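Local atomic coordinates of phycocyanobilin lyase subunit alpha (Nostoc sp. PCC 7120, PDB entry 5N3U), a protein that probably attaches the phycocyanobilin chromophore to the alpha subunit of phycocyanin, acting with its partner CpcF as a lyase built from HEAT repeats. Residues 174-177 with 178-181; 97-101 with 102-106; 29-32 with 33-36; 206-209 with 210-213. All blocks are in the same frame, centred on the assembly; numbering follows the deposited sequence.

Contact 1 (174-177 with 178-181); sequences PVSR and VQCA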
loop_
_atom_site.group_PDB
_atom_site.type_symbol
_atom_site.label_atom_id
_atom_site.label_comp_id
_atom_site.label_asym_id
_atom_site.label_seq_id
_atom_site.Cartn_x
_atom_site.Cartn_y
_atom_site.Cartn_z
ATOM N N PRO A 174 -16.486 -27.107 -15.569
ATOM C CA PRO A 174 -17.069 -26.937 -14.232
ATOM C C PRO A 174 -16.536 -25.755 -13.409
ATOM O O PRO A 174 -17.217 -25.259 -12.573
ATOM C CB PRO A 174 -16.630 -28.201 -13.487
ATOM C CG PRO A 174 -16.135 -29.169 -14.489
ATOM C CD PRO A 174 -15.923 -28.467 -15.781
ATOM N N VAL A 175 -15.284 -25.350 -13.626
ATOM C CA VAL A 175 -14.670 -24.202 -12.975
ATOM C C VAL A 175 -15.000 -22.843 -13.577
ATOM O O VAL A 175 -14.742 -22.585 -14.729
ATOM C CB VAL A 175 -13.109 -24.384 -12.844
ATOM C CG1 VAL A 175 -12.458 -23.140 -12.213
ATOM C CG2 VAL A 175 -12.810 -25.676 -12.053
ATOM N N SER A 176 -15.517 -21.953 -12.739
ATOM C CA SER A 176 -16.041 -20.659 -13.200
ATOM C C SER A 176 -14.988 -19.797 -13.879
ATOM O O SER A 176 -15.281 -19.175 -14.862
ATOM C CB SER A 176 -16.576 -19.816 -12.015
ATOM O OG SER A 176 -17.843 -20.269 -11.744
ATOM N N ARG A 177 -13.764 -19.809 -13.344
ATOM C CA ARG A 177 -12.678 -19.069 -13.947
ATOM C C ARG A 177 -12.319 -19.536 -15.275
ATOM O O ARG A 177 -11.953 -18.736 -16.148
ATOM C CB ARG A 177 -11.457 -19.083 -12.993
ATOM C CG ARG A 177 -11.800 -18.135 -11.799
ATOM C CD ARG A 177 -10.713 -18.062 -10.707
ATOM N NE ARG A 177 -9.528 -17.414 -11.279
ATOM C CZ ARG A 177 -9.012 -16.224 -10.979
ATOM N NH1 ARG A 177 -9.459 -15.457 -9.982
ATOM N NH2 ARG A 177 -7.983 -15.814 -11.703
ATOM N N VAL A 178 -12.405 -20.842 -15.502
ATOM C CA VAL A 178 -12.134 -21.401 -16.839
ATOM C C VAL A 178 -13.224 -20.976 -17.846
ATOM O O VAL A 178 -12.957 -20.676 -19.028
ATOM C CB VAL A 178 -11.966 -22.910 -16.739
ATOM C CG1 VAL A 178 -11.849 -23.516 -18.064
ATOM C CG2 VAL A 178 -10.729 -23.223 -15.829
ATOM N N GLN A 179 -14.466 -20.995 -17.391
ATOM C CA GLN A 179 -15.542 -20.577 -18.306
ATOM C C GLN A 179 -15.422 -19.128 -18.719
ATOM O O GLN A 179 -15.709 -18.793 -19.882
ATOM C CB GLN A 179 -16.892 -20.769 -17.624
ATOM C CG GLN A 179 -17.187 -22.188 -17.355
ATOM C CD GLN A 179 -18.502 -22.350 -16.611
ATOM O OE1 GLN A 179 -18.691 -21.839 -15.516
ATOM N NE2 GLN A 179 -19.395 -23.071 -17.217
ATOM N N CYS A 180 -15.022 -18.282 -17.787
ATOM C CA CYS A 180 -14.814 -16.865 -18.051
ATOM C C CYS A 180 -13.718 -16.636 -19.073
ATOM O O CYS A 180 -13.858 -15.832 -20.024
ATOM C CB CYS A 180 -14.510 -16.179 -16.742
ATOM S SG CYS A 180 -14.433 -14.391 -16.775
ATOM N N ALA A 181 -12.581 -17.355 -18.895
ATOM C CA ALA A 181 -11.537 -17.279 -19.863
ATOM C C ALA A 181 -11.954 -17.735 -21.256
ATOM O O ALA A 181 -11.523 -17.133 -22.269
ATOM C CB ALA A 181 -10.359 -18.035 -19.333
#
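Val-175, at the N-cap position of helix 176-190, meets the first turn of that helix with its carbonyl and its side chain. Its O accepts from Gln-179 N at 3.1 Å, and weakly from Val-178 N. This N-cap residue has no polar side chain; instead its CB approaches Val-178 CG2 at 4.0 Å, the two valines crossing obliquely. Val-178 has CG1 anti to its backbone N (chi1 173°), which leaves CG2 as the branch facing Val-175. Next, Ser-176 O takes Cys-180 N at 3.1 Å, and its CA lies 3.7 Å from Gln-179 OE1, because the extended glutamine chain runs back over the start of the helix; its NE2 is bonded to Leu-171 O. Arg-177 closes the series with a bond from Ala-181 N to its O, 3.1 Å long and fairly straight (165°). The arginine side chain leads off to a salt bridge with Glu-149. Helix 176-190 is thus flanked by two others of this HEAT-repeat region: Val-178 and Ala-181 pack on Leu-152 of helix 148-157, while Ser-176, Arg-177 and Cys-180 face helix 208-221.

Contact 2 (97-101 with 102-106); sequences LECPD and FYVRE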
loop_
_atom_site.group_PDB
_atom_site.type_symbol
_atom_site.label_atom_id
_atom_site.label_comp_id
_atom_site.label_asym_id
_atom_site.label_seq_id
_atom_site.Cartn_x
_atom_site.Cartn_y
_atom_site.Cartn_z
ATOM N N LEU A 97 6.249 -23.885 -21.530
ATOM C CA LEU A 97 4.964 -24.563 -21.664
ATOM C C LEU A 97 5.065 -26.079 -21.609
ATOM O O LEU A 97 4.038 -26.747 -21.401
ATOM C CB LEU A 97 4.173 -24.112 -22.884
ATOM C CG LEU A 97 3.842 -22.657 -22.992
ATOM C CD1 LEU A 97 3.183 -22.417 -24.368
ATOM C CD2 LEU A 97 2.871 -22.249 -21.845
ATOM N N GLU A 98 6.243 -26.655 -21.689
ATOM C CA GLU A 98 6.387 -28.095 -21.473
ATOM C C GLU A 98 7.162 -28.374 -20.207
ATOM O O GLU A 98 7.472 -29.550 -19.936
ATOM C CB GLU A 98 7.130 -28.785 -22.664
ATOM C CG GLU A 98 6.270 -28.957 -23.932
ATOM C CD GLU A 98 4.979 -29.801 -23.768
ATOM O OE1 GLU A 98 5.081 -31.042 -23.536
ATOM O OE2 GLU A 98 3.828 -29.217 -23.881
ATOM N N CYS A 99 7.369 -27.370 -19.357
ATOM C CA CYS A 99 8.045 -27.588 -18.095
ATOM C C CYS A 99 7.174 -28.484 -17.212
ATOM O O CYS A 99 5.946 -28.280 -17.128
ATOM C CB CYS A 99 8.255 -26.262 -17.341
ATOM S SG CYS A 99 9.289 -26.491 -15.811
ATOM N N PRO A 100 7.799 -29.437 -16.476
ATOM C CA PRO A 100 6.996 -30.217 -15.605
ATOM C C PRO A 100 6.353 -29.490 -14.463
ATOM O O PRO A 100 5.332 -29.973 -13.982
ATOM C CB PRO A 100 7.973 -31.284 -15.011
ATOM C CG PRO A 100 9.123 -31.275 -15.866
ATOM C CD PRO A 100 9.211 -29.926 -16.520
ATOM N N ASP A 101 6.875 -28.327 -14.065
ATOM C CA ASP A 101 6.305 -27.577 -12.967
ATOM C C ASP A 101 5.078 -26.775 -13.487
ATOM O O ASP A 101 5.212 -25.869 -14.328
ATOM C CB ASP A 101 7.371 -26.615 -12.481
ATOM C CG ASP A 101 6.905 -25.694 -11.374
ATOM O OD1 ASP A 101 5.727 -25.729 -10.943
ATOM O OD2 ASP A 101 7.760 -24.874 -10.912
ATOM N N PHE A 102 3.914 -27.099 -12.938
ATOM C CA PHE A 102 2.683 -26.429 -13.304
ATOM C C PHE A 102 2.792 -24.910 -13.285
ATOM O O PHE A 102 2.287 -24.216 -14.207
ATOM C CB PHE A 102 1.498 -26.927 -12.410
ATOM C CG PHE A 102 0.255 -26.112 -12.573
ATOM C CD1 PHE A 102 0.076 -24.949 -11.845
ATOM C CD2 PHE A 102 -0.762 -26.494 -13.478
ATOM C CE1 PHE A 102 -1.023 -24.158 -12.002
ATOM C CE2 PHE A 102 -1.949 -25.724 -13.586
ATOM C CZ PHE A 102 -2.047 -24.502 -12.942
ATOM N N TYR A 103 3.440 -24.399 -12.248
ATOM C CA TYR A 103 3.476 -22.972 -11.992
ATOM C C TYR A 103 4.416 -22.252 -13.000
ATOM O O TYR A 103 4.186 -21.115 -13.319
ATOM C CB TYR A 103 3.839 -22.661 -10.553
ATOM C CG TYR A 103 2.746 -23.069 -9.635
ATOM C CD1 TYR A 103 1.568 -22.304 -9.583
ATOM C CD2 TYR A 103 2.824 -24.240 -8.893
ATOM C CE1 TYR A 103 0.457 -22.731 -8.795
ATOM C CE2 TYR A 103 1.768 -24.644 -8.073
ATOM C CZ TYR A 103 0.596 -23.884 -8.056
ATOM O OH TYR A 103 -0.471 -24.274 -7.299
ATOM N N VAL A 104 5.373 -22.949 -13.550
ATOM C CA VAL A 104 6.150 -22.419 -14.705
ATOM C C VAL A 104 5.266 -22.331 -15.956
ATOM O O VAL A 104 5.304 -21.356 -16.635
ATOM C CB VAL A 104 7.382 -23.259 -14.980
ATOM C CG1 VAL A 104 8.030 -22.820 -16.262
ATOM C CG2 VAL A 104 8.365 -23.092 -13.857
ATOM N N ARG A 105 4.548 -23.392 -16.251
ATOM C CA ARG A 105 3.607 -23.412 -17.382
ATOM C C ARG A 105 2.624 -22.276 -17.279
ATOM O O ARG A 105 2.357 -21.553 -18.261
ATOM C CB ARG A 105 2.906 -24.769 -17.540
ATOM C CG ARG A 105 3.857 -25.968 -17.661
ATOM C CD ARG A 105 3.224 -27.216 -18.322
ATOM N NE ARG A 105 2.129 -27.811 -17.573
ATOM C CZ ARG A 105 2.263 -28.502 -16.458
ATOM N NH1 ARG A 105 3.479 -28.688 -15.930
ATOM N NH2 ARG A 105 1.194 -28.980 -15.856
ATOM N N GLU A 106 2.134 -22.074 -16.100
ATOM C CA GLU A 106 1.133 -21.003 -15.837
ATOM C C GLU A 106 1.730 -19.629 -16.064
ATOM O O GLU A 106 1.165 -18.771 -16.713
ATOM C CB GLU A 106 0.606 -21.098 -14.392
ATOM C CG GLU A 106 -0.591 -20.193 -14.183
ATOM C CD GLU A 106 -1.245 -20.398 -12.827
ATOM O OE1 GLU A 106 -0.514 -20.323 -11.792
ATOM O OE2 GLU A 106 -2.475 -20.686 -12.827
HETATM O O HOH W 1 3.765 -29.360 -11.410
#
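The backbone turns into helix 102-115 at Asp-101, the N-cap, whose O accepts from Arg-105 N (3.2 Å, 169°) and more weakly from Val-104 N. The aspartate side chain adds a capping bond from Tyr-103 N to OD1, 2.9 Å long, the donor standing above the carboxylate plane. A chi1 of 177° turns the carboxylate away from the aspartate's own N and forward over the first turn, where its OD2 also lies 3.5 Å from Val-104 CG2, the two side chains crossing at about a right angle. On its other branch Val-104 meets Cys-99, CG1 to CB at 3.6 Å, while Cys-99 SG accepts from Asp-101 N within the loop. Arg-105 folds back along the preceding loop, bent at chi3 (-64°), and its NH1 donates to Cys-99 O at 2.8 Å, in both the carbonyl and the guanidinium planes. The same nitrogen reaches Pro-100 O, and Phe-102 CA lies over one face of the guanidinium. A water links Pro-100 O to Phe-102 N. Asp-101 OD2 goes on to Arg-75 in a salt bridge and to Tyr-71 N, tying this turn of the HEAT repeats to neighbouring parts of the chain. The bonds of NH1 to two carbonyls, that to Pro-100 weak, and of NE to Gln-146 orient the guanidinium, whereas Leu-97 O, buried against Arg-105 CD at 3.2 Å, has no polar partner in the model. The nearby Arg-75 and the helix N-terminus would both be expected to stabilise Asp-101 as a carboxylate.

Contact 3 (29-32 with 33-36); sequences SDLS and LRYY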
loop_
_atom_site.group_PDB
_atom_site.type_symbol
_atom_site.label_atom_id
_atom_site.label_comp_id
_atom_site.label_asym_id
_atom_site.label_seq_id
_atom_site.Cartn_x
_atom_site.Cartn_y
_atom_site.Cartn_z
ATOM N N SER A 29 25.067 -16.463 -5.500
ATOM C CA SER A 29 25.024 -17.772 -4.832
ATOM C C SER A 29 23.851 -17.833 -3.856
ATOM O O SER A 29 23.489 -18.912 -3.416
ATOM C CB SER A 29 26.345 -18.032 -4.062
ATOM O OG SER A 29 26.765 -16.837 -3.396
ATOM N N ASP A 30 23.286 -16.672 -3.507
ATOM C CA ASP A 30 22.097 -16.589 -2.671
ATOM C C ASP A 30 20.866 -16.752 -3.588
ATOM O O ASP A 30 20.480 -15.838 -4.316
ATOM C CB ASP A 30 22.057 -15.232 -1.921
ATOM C CG ASP A 30 20.873 -15.115 -0.930
ATOM O OD1 ASP A 30 19.861 -15.905 -0.982
ATOM O OD2 ASP A 30 20.934 -14.187 -0.074
ATOM N N LEU A 31 20.239 -17.881 -3.473
ATOM C CA LEU A 31 19.085 -18.158 -4.318
ATOM C C LEU A 31 17.902 -17.230 -4.026
ATOM O O LEU A 31 17.161 -16.849 -4.957
ATOM C CB LEU A 31 18.725 -19.587 -4.165
ATOM C CG LEU A 31 19.835 -20.615 -4.441
ATOM C CD1 LEU A 31 19.270 -21.969 -4.151
ATOM C CD2 LEU A 31 20.343 -20.533 -5.858
ATOM N N SER A 32 17.725 -16.840 -2.765
ATOM C CA SER A 32 16.645 -15.920 -2.416
ATOM C C SER A 32 16.799 -14.580 -3.090
ATOM O O SER A 32 15.841 -13.940 -3.468
ATOM C CB SER A 32 16.546 -15.756 -0.917
ATOM O OG SER A 32 15.960 -16.921 -0.408
ATOM N N LEU A 33 18.036 -14.141 -3.193
ATOM C CA LEU A 33 18.377 -12.914 -3.808
ATOM C C LEU A 33 18.148 -12.986 -5.316
ATOM O O LEU A 33 17.637 -12.016 -5.904
ATOM C CB LEU A 33 19.825 -12.557 -3.462
ATOM C CG LEU A 33 20.315 -11.186 -3.933
ATOM C CD1 LEU A 33 19.517 -10.035 -3.351
ATOM C CD2 LEU A 33 21.808 -10.969 -3.604
ATOM N N ARG A 34 18.499 -14.105 -5.946
ATOM C CA ARG A 34 18.124 -14.267 -7.360
ATOM C C ARG A 34 16.575 -14.146 -7.527
ATOM O O ARG A 34 16.089 -13.521 -8.463
ATOM C CB ARG A 34 18.454 -15.683 -7.844
ATOM C CG ARG A 34 19.907 -16.031 -7.772
ATOM C CD ARG A 34 20.054 -17.421 -8.370
ATOM N NE ARG A 34 21.469 -17.698 -8.561
ATOM C CZ ARG A 34 21.962 -18.700 -9.288
ATOM N NH1 ARG A 34 21.164 -19.554 -9.947
ATOM N NH2 ARG A 34 23.291 -18.823 -9.365
ATOM N N TYR A 35 15.843 -14.845 -6.667
ATOM C CA TYR A 35 14.362 -14.867 -6.733
ATOM C C TYR A 35 13.821 -13.453 -6.612
ATOM O O TYR A 35 12.979 -13.050 -7.352
ATOM C CB TYR A 35 13.846 -15.807 -5.642
ATOM C CG TYR A 35 12.377 -16.012 -5.558
ATOM C CD1 TYR A 35 11.760 -16.993 -6.325
ATOM C CD2 TYR A 35 11.565 -15.240 -4.704
ATOM C CE1 TYR A 35 10.392 -17.203 -6.262
ATOM C CE2 TYR A 35 10.169 -15.483 -4.600
ATOM C CZ TYR A 35 9.614 -16.454 -5.366
ATOM O OH TYR A 35 8.267 -16.706 -5.372
ATOM N N TYR A 36 14.327 -12.700 -5.657
ATOM C CA TYR A 36 13.877 -11.370 -5.397
ATOM C C TYR A 36 14.211 -10.488 -6.573
ATOM O O TYR A 36 13.392 -9.713 -7.072
ATOM C CB TYR A 36 14.499 -10.863 -4.083
ATOM C CG TYR A 36 13.984 -9.490 -3.773
ATOM C CD1 TYR A 36 14.615 -8.397 -4.269
ATOM C CD2 TYR A 36 12.831 -9.316 -3.015
ATOM C CE1 TYR A 36 14.169 -7.150 -4.049
ATOM C CE2 TYR A 36 12.339 -8.052 -2.755
ATOM C CZ TYR A 36 13.041 -6.978 -3.273
ATOM O OH TYR A 36 12.618 -5.752 -3.075
#
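An aspartate N-cap opens helix 31-43 in this HEAT-repeat protein, against subunit beta: Asp-30 turns its side chain over the first turn toward Leu-33. A chi1 of -176° sets its CG opposite the backbone N, and from there OD1 accepts two weak bonds, from Ser-32 N at 2.9 Å and from Leu-33 N at 3.4 Å. The first is bent (124°), the second straighter but long. Leu-33 N is shared between Asp-30 OD1 and a further weak bond to Asp-30 O. The aspartate and Leu-33 side chains cross at about a right angle, Asp-30 CG lying 3.7 Å from Leu-33 CB. On the backbone, Asp-30 O receives Arg-34 N (3.1 Å), and the regular helical pattern follows with Tyr-35 N to Leu-31 O and Tyr-36 N to Ser-32 O, both 2.9 Å. The side chains of both tyrosines leave this turn: Tyr-36 OH is bonded to Asn-13, and its side chain packs on Ala-103 of subunit beta. Phe-144 of subunit beta packs on Asp-30, Ser-32 and Leu-33, so the capped helix start forms part of the interface with subunit beta. Along another flank, Leu-31 and Arg-34 run side by side in the same direction. The arginine, extended from CG to NE, has its NE bonded to Ser-28 O. Leu-31 CD2 covers one face of its guanidinium, 3.9 Å above the plane and offset toward the rim, and approaches Arg-34 CD at 4.0 Å.

Contact 4 (206-209 with 210-213); sequences NDLN and LRRV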
loop_
_atom_site.group_PDB
_atom_site.type_symbol
_atom_site.label_atom_id
_atom_site.label_comp_id
_atom_site.label_asym_id
_atom_site.label_seq_id
_atom_site.Cartn_x
_atom_site.Cartn_y
_atom_site.Cartn_z
ATOM N N ASN A 206 -22.008 -12.976 -7.498
ATOM C CA ASN A 206 -21.705 -12.878 -6.099
ATOM C C ASN A 206 -20.207 -12.909 -5.806
ATOM O O ASN A 206 -19.833 -12.751 -4.663
ATOM C CB ASN A 206 -22.410 -14.016 -5.339
ATOM C CG ASN A 206 -21.790 -15.405 -5.601
ATOM O OD1 ASN A 206 -20.591 -15.549 -5.867
ATOM N ND2 ASN A 206 -22.616 -16.442 -5.505
ATOM N N ASP A 207 -19.350 -13.148 -6.798
ATOM C CA ASP A 207 -17.929 -13.404 -6.532
ATOM C C ASP A 207 -17.014 -12.210 -6.957
ATOM O O ASP A 207 -16.661 -12.018 -8.137
ATOM C CB ASP A 207 -17.549 -14.710 -7.227
ATOM C CG ASP A 207 -16.119 -15.129 -6.989
ATOM O OD1 ASP A 207 -15.280 -14.340 -6.536
ATOM O OD2 ASP A 207 -15.798 -16.289 -7.302
ATOM N N LEU A 208 -16.520 -11.487 -5.973
ATOM C CA LEU A 208 -15.632 -10.363 -6.212
ATOM C C LEU A 208 -14.445 -10.593 -7.111
ATOM O O LEU A 208 -14.262 -9.861 -8.049
ATOM C CB LEU A 208 -15.167 -9.726 -4.904
ATOM C CG LEU A 208 -14.236 -8.513 -5.013
ATOM C CD1 LEU A 208 -14.857 -7.387 -5.808
ATOM C CD2 LEU A 208 -13.753 -8.000 -3.676
ATOM N N ASN A 209 -13.645 -11.625 -6.843
ATOM C CA ASN A 209 -12.484 -11.940 -7.684
ATOM C C ASN A 209 -12.857 -12.169 -9.120
ATOM O O ASN A 209 -12.107 -11.897 -10.006
ATOM C CB ASN A 209 -11.815 -13.255 -7.306
ATOM C CG ASN A 209 -11.582 -13.395 -5.853
ATOM O OD1 ASN A 209 -10.680 -12.786 -5.310
ATOM N ND2 ASN A 209 -12.382 -14.208 -5.209
ATOM N N LEU A 210 -14.027 -12.705 -9.319
ATOM C CA LEU A 210 -14.519 -13.055 -10.638
ATOM C C LEU A 210 -14.919 -11.761 -11.326
ATOM O O LEU A 210 -14.652 -11.577 -12.469
ATOM C CB LEU A 210 -15.705 -13.994 -10.559
ATOM C CG LEU A 210 -15.367 -15.394 -11.041
ATOM C CD1 LEU A 210 -16.539 -16.338 -11.002
ATOM C CD2 LEU A 210 -14.810 -15.311 -12.432
ATOM N N ARG A 211 -15.574 -10.878 -10.594
ATOM C CA ARG A 211 -15.885 -9.540 -11.112
ATOM C C ARG A 211 -14.624 -8.826 -11.599
ATOM O O ARG A 211 -14.579 -8.231 -12.701
ATOM C CB ARG A 211 -16.634 -8.753 -10.034
ATOM C CG ARG A 211 -17.942 -9.362 -9.625
ATOM C CD ARG A 211 -18.978 -8.414 -9.022
ATOM N NE ARG A 211 -18.593 -7.967 -7.706
ATOM C CZ ARG A 211 -18.830 -8.559 -6.543
ATOM N NH1 ARG A 211 -19.551 -9.647 -6.434
ATOM N NH2 ARG A 211 -18.328 -8.007 -5.444
ATOM N N ARG A 212 -13.522 -8.968 -10.873
ATOM C CA ARG A 212 -12.293 -8.319 -11.264
ATOM C C ARG A 212 -11.755 -8.874 -12.524
ATOM O O ARG A 212 -11.301 -8.165 -13.412
ATOM C CB ARG A 212 -11.215 -8.377 -10.143
ATOM C CG ARG A 212 -11.619 -7.688 -8.849
ATOM C CD ARG A 212 -10.534 -8.026 -7.833
ATOM N NE ARG A 212 -10.638 -7.281 -6.604
ATOM C CZ ARG A 212 -10.087 -7.663 -5.440
ATOM N NH1 ARG A 212 -9.465 -8.821 -5.325
ATOM N NH2 ARG A 212 -10.169 -6.896 -4.399
ATOM N N VAL A 213 -11.782 -10.170 -12.625
ATOM C CA VAL A 213 -11.364 -10.847 -13.844
ATOM C C VAL A 213 -12.264 -10.426 -15.036
ATOM O O VAL A 213 -11.749 -10.107 -16.112
ATOM C CB VAL A 213 -11.425 -12.380 -13.651
ATOM C CG1 VAL A 213 -11.422 -13.078 -14.997
ATOM C CG2 VAL A 213 -10.216 -12.798 -12.792
HETATM O O HOH W 2 -9.058 -11.121 -6.751
#
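Leu-208 lies against two arginines of the following turn, Arg-211 and Arg-212, using a different part of itself for each. Its isobutyl group swings away from its own N (chi1 -179°), which brings Leu-208 CD1 to Arg-211 NH2 at 3.5 Å, and the two side chains cross at about a right angle. Arg-211, bent at chi3 (-71°), curls back so that Leu-208 CA sits over the centre of its guanidinium, 3.6 Å above the plane. That turn also brings NH1 to Gly-205 O and NE to Lys-234 O, which pin the flat group between the loop before the helix and one further along the chain. The other methyl, Leu-208 CD2, lies over one face of the second guanidinium, 3.8 Å from Arg-212 NH2. These residues open helix 208-221 of the HEAT-repeat region, with Asp-207 as N-cap: its OD1 accepts weakly from Leu-210 N at 3.5 Å, and its O takes Arg-211 N at 2.9 Å. Asn-209 steadies the cap, its ND2 donating to the syn lone pair of Asp-207 OD1 at 3.2 Å. At the opposite end of that amide, Asn-209 OD1 receives a bond from a water at 2.7 Å; the water in turn accepts from Arg-212 NH1 at the guanidinium edge. Amide and guanidinium planes stand 76° apart across this bridge. Arg-212 itself is extended, with salt bridges from NH2 to Glu-236 and from NH1 to Asp-72 of subunit beta.

All four contacts are helix starts, placed in series along the chain in the order contact 3, contact 2, contact 1, contact 4. Contacts 1 and 4 have their centres about 12 Å apart and touch: Ser-176 CB packs on Leu-210 CD1 at 3.6 Å and Cys-180 SG on Val-213 CG1 at 3.7 Å, joining the first turns of two helices in one HEAT-repeat range. Contact 2 lies between this pair and contact 3, its centre about 20 Å from that of contact 1 and 21 Å from that of contact 3. Contacts 1 and 3 fall on opposite sides of the chain's centre, 35 Å apart between centres. Subunit beta meets contacts 3 and 4, whose centres are 34 Å apart.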